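Local coordinates for protein beta carbonic anhydrase (Burkholderia pseudomallei, PDB 6YJN) that probably catalyses the reversible hydration of carbon dioxide to hydrogencarbonate and a proton, using one zinc ion per subunit, at residues A[88-93]-A[166-171]. Residues are numbered along the deposited sequence; the frame is centred on the assembly and turned at random.
Sequences AVDLLK and TTIVND
The methyl CG2 of I168 is the group that touches both V89 and D90 on the neighbouring helix. It lies 4.2 Å from CB of V89, an apolar contact between side chains, while OD1 of D90 lies 4.0 Å from the same methyl, a loose contact in which the two side chains cross at a slant. CG2, anti to the backbone N, is the branch of I168 that reaches V89 and D90, and the I168 side chain as a whole also touches L82, I85 and Q86 of helix 79-92. V89 points toward 166-171, with 7.6 Å from its CA to that of V169, and both valines meet L179. The contact joins the C-terminal part of helix 79-92, which precedes the parallel strand 96-102, to the start of helix 167-174, which leads into strand 180-186, next to it in the central sheet of the beta-class carbonic anhydrase fold, away from the zinc site.

The D90 carboxylate is shared between R175, a salt bridge to OD1, and Q86, a hydrogen bond to OD2. T166 is the N-cap of helix 167-174: its OG1 accepts from N of V169 at 3.1 Å in a nearly straight bond (166°). The carbonyl O of T166 takes two donors, N and ND2 of N170, from opposite faces of its plane. N of T167 bonds to OD1 of N122 of a second subunit.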
ATOM      1  N   ALA A  88      -1.610  -0.822 -18.107  1.00 74.05           N
ATOM      2  CA  ALA A  88      -2.266  -1.600 -19.139  1.00 71.48           C
ATOM      3  C   ALA A  88      -3.210  -0.731 -19.976  1.00 69.06           C
ATOM      4  O   ALA A  88      -3.200  -0.802 -21.201  1.00 71.73           O
ATOM      5  CB  ALA A  88      -2.973  -2.761 -18.494  1.00 80.28           C
ATOM      6  N   VAL A  89      -4.043   0.071 -19.304  1.00 64.85           N
ATOM      7  CA  VAL A  89      -5.062   0.901 -19.934  1.00 63.39           C
ATOM      8  C   VAL A  89      -4.435   2.108 -20.645  1.00 74.01           C
ATOM      9  O   VAL A  89      -4.616   2.290 -21.852  1.00 67.45           O
ATOM     10  CB  VAL A  89      -6.089   1.383 -18.888  1.00 56.34           C
ATOM     11  CG1 VAL A  89      -7.142   2.304 -19.478  1.00 49.03           C
ATOM     12  CG2 VAL A  89      -6.727   0.249 -18.113  1.00 55.09           C
ATOM     13  N   ASP A  90      -3.747   2.966 -19.872  1.00 83.40           N
ATOM     14  CA  ASP A  90      -3.275   4.254 -20.357  1.00 83.98           C
ATOM     15  C   ASP A  90      -2.177   4.086 -21.404  1.00 85.13           C
ATOM     16  O   ASP A  90      -2.069   4.906 -22.305  1.00105.60           O
ATOM     17  CB  ASP A  90      -2.716   5.132 -19.241  1.00 82.10           C
ATOM     18  CG  ASP A  90      -3.762   5.794 -18.367  1.00 89.72           C
ATOM     19  OD1 ASP A  90      -4.972   5.514 -18.552  1.00 93.41           O
ATOM     20  OD2 ASP A  90      -3.351   6.588 -17.499  1.00 96.26           O
ATOM     21  N   LEU A  91      -1.364   3.037 -21.288  1.00 80.02           N
ATOM     22  CA  LEU A  91      -0.201   2.958 -22.151  1.00 83.18           C
ATOM     23  C   LEU A  91      -0.256   1.762 -23.096  1.00 81.82           C
ATOM     24  O   LEU A  91       0.426   1.733 -24.115  1.00 98.96           O
ATOM     25  CB  LEU A  91       1.066   2.874 -21.299  1.00 94.13           C
ATOM     26  CG  LEU A  91       2.354   2.944 -22.114  1.00 85.88           C
ATOM     27  CD1 LEU A  91       2.848   4.378 -22.173  1.00 87.69           C
ATOM     28  CD2 LEU A  91       3.417   2.007 -21.555  1.00 82.90           C
ATOM     29  N   LEU A  92      -0.983   0.718 -22.739  1.00 76.93           N
ATOM     30  CA  LEU A  92      -0.938  -0.402 -23.658  1.00 80.39           C
ATOM     31  C   LEU A  92      -2.220  -0.382 -24.462  1.00 82.50           C
ATOM     32  O   LEU A  92      -2.366  -1.126 -25.434  1.00 70.84           O
ATOM     33  CB  LEU A  92      -0.730  -1.707 -22.891  1.00 81.15           C
ATOM     34  CG  LEU A  92       0.657  -1.819 -22.268  1.00 84.34           C
ATOM     35  CD1 LEU A  92       0.990  -3.258 -21.893  1.00 67.76           C
ATOM     36  CD2 LEU A  92       1.697  -1.251 -23.223  1.00 80.53           C
ATOM     37  N   LYS A  93      -3.092   0.542 -24.040  1.00 89.72           N
ATOM     38  CA  LYS A  93      -4.446   0.658 -24.543  1.00 88.73           C
ATOM     39  C   LYS A  93      -4.984  -0.755 -24.735  1.00 78.77           C
ATOM     40  O   LYS A  93      -5.265  -1.165 -25.859  1.00 83.31           O
ATOM     41  CB  LYS A  93      -4.445   1.498 -25.827  1.00 98.19           C
ATOM     42  CG  LYS A  93      -3.756   2.859 -25.745  1.00101.84           C
ATOM     43  CD  LYS A  93      -4.698   4.038 -25.531  1.00 98.86           C
ATOM     44  CE  LYS A  93      -4.027   5.396 -25.638  1.00121.96           C
ATOM     45  NZ  LYS A  93      -3.407   5.853 -24.365  1.00 97.47           N
ATOM     46  N   THR A 166     -12.166   2.669 -10.325  1.00 61.89           N
ATOM     47  CA  THR A 166     -10.864   3.315 -10.275  1.00 66.01           C
ATOM     48  C   THR A 166     -10.917   4.625 -11.045  1.00 72.93           C
ATOM     49  O   THR A 166     -11.756   4.798 -11.934  1.00 74.05           O
ATOM     50  CB  THR A 166      -9.711   2.436 -10.768  1.00 65.88           C
ATOM     51  OG1 THR A 166      -9.822   2.304 -12.184  1.00 71.88           O
ATOM     52  CG2 THR A 166      -9.661   1.080 -10.098  1.00 67.11           C
ATOM     53  N   THR A 167     -10.022   5.550 -10.676  1.00 76.38           N
ATOM     54  CA  THR A 167      -9.930   6.793 -11.424  1.00 75.84           C
ATOM     55  C   THR A 167      -9.456   6.443 -12.831  1.00 73.58           C
ATOM     56  O   THR A 167     -10.040   6.892 -13.817  1.00 77.48           O
ATOM     57  CB  THR A 167      -9.018   7.817 -10.742  1.00 70.04           C
ATOM     58  OG1 THR A 167      -7.721   7.229 -10.712  1.00 81.15           O
ATOM     59  CG2 THR A 167      -9.434   8.170  -9.334  1.00 62.49           C
ATOM     60  N   ILE A 168      -8.430   5.587 -12.890  1.00 65.43           N
ATOM     61  CA  ILE A 168      -7.812   5.163 -14.137  1.00 66.59           C
ATOM     62  C   ILE A 168      -8.883   4.877 -15.177  1.00 67.42           C
ATOM     63  O   ILE A 168      -8.888   5.499 -16.238  1.00 79.87           O
ATOM     64  CB  ILE A 168      -6.895   3.939 -13.941  1.00 61.20           C
ATOM     65  CG1 ILE A 168      -5.848   4.179 -12.853  1.00 53.43           C
ATOM     66  CG2 ILE A 168      -6.249   3.540 -15.255  1.00 57.17           C
ATOM     67  CD1 ILE A 168      -5.381   2.904 -12.182  1.00 60.09           C
ATOM     68  N   VAL A 169      -9.778   3.943 -14.840  1.00 68.57           N
ATOM     69  CA  VAL A 169     -10.818   3.467 -15.739  1.00 69.53           C
ATOM     70  C   VAL A 169     -11.831   4.575 -16.014  1.00 69.51           C
ATOM     71  O   VAL A 169     -12.158   4.820 -17.169  1.00 73.13           O
ATOM     72  CB  VAL A 169     -11.500   2.194 -15.196  1.00 72.07           C
ATOM     73  CG1 VAL A 169     -12.797   1.864 -15.928  1.00 78.38           C
ATOM     74  CG2 VAL A 169     -10.562   0.999 -15.203  1.00 63.35           C
ATOM     75  N   ASN A 170     -12.330   5.234 -14.960  1.00 73.40           N
ATOM     76  CA  ASN A 170     -13.348   6.258 -15.140  1.00 76.68           C
ATOM     77  C   ASN A 170     -12.850   7.347 -16.077  1.00 78.66           C
ATOM     78  O   ASN A 170     -13.606   7.849 -16.900  1.00 90.10           O
ATOM     79  CB  ASN A 170     -13.824   6.856 -13.823  1.00 80.96           C
ATOM     80  CG  ASN A 170     -14.977   6.072 -13.238  1.00102.09           C
ATOM     81  OD1 ASN A 170     -16.051   6.008 -13.835  1.00103.03           O
ATOM     82  ND2 ASN A 170     -14.761   5.468 -12.077  1.00111.78           N
ATOM     83  N   ASP A 171     -11.568   7.685 -15.946  1.00 78.27           N
ATOM     84  CA  ASP A 171     -10.924   8.695 -16.761  1.00 71.94           C
ATOM     85  C   ASP A 171     -10.842   8.248 -18.217  1.00 69.97           C
ATOM     86  O   ASP A 171     -10.987   9.059 -19.126  1.00 74.67           O
ATOM     87  CB  ASP A 171      -9.530   8.989 -16.217  1.00 75.91           C
ATOM     88  CG  ASP A 171      -9.560   9.921 -15.024  1.00 88.07           C
ATOM     89  OD1 ASP A 171     -10.652  10.485 -14.743  1.00 87.72           O
ATOM     90  OD2 ASP A 171      -8.491  10.074 -14.383  1.00 99.38           O
TER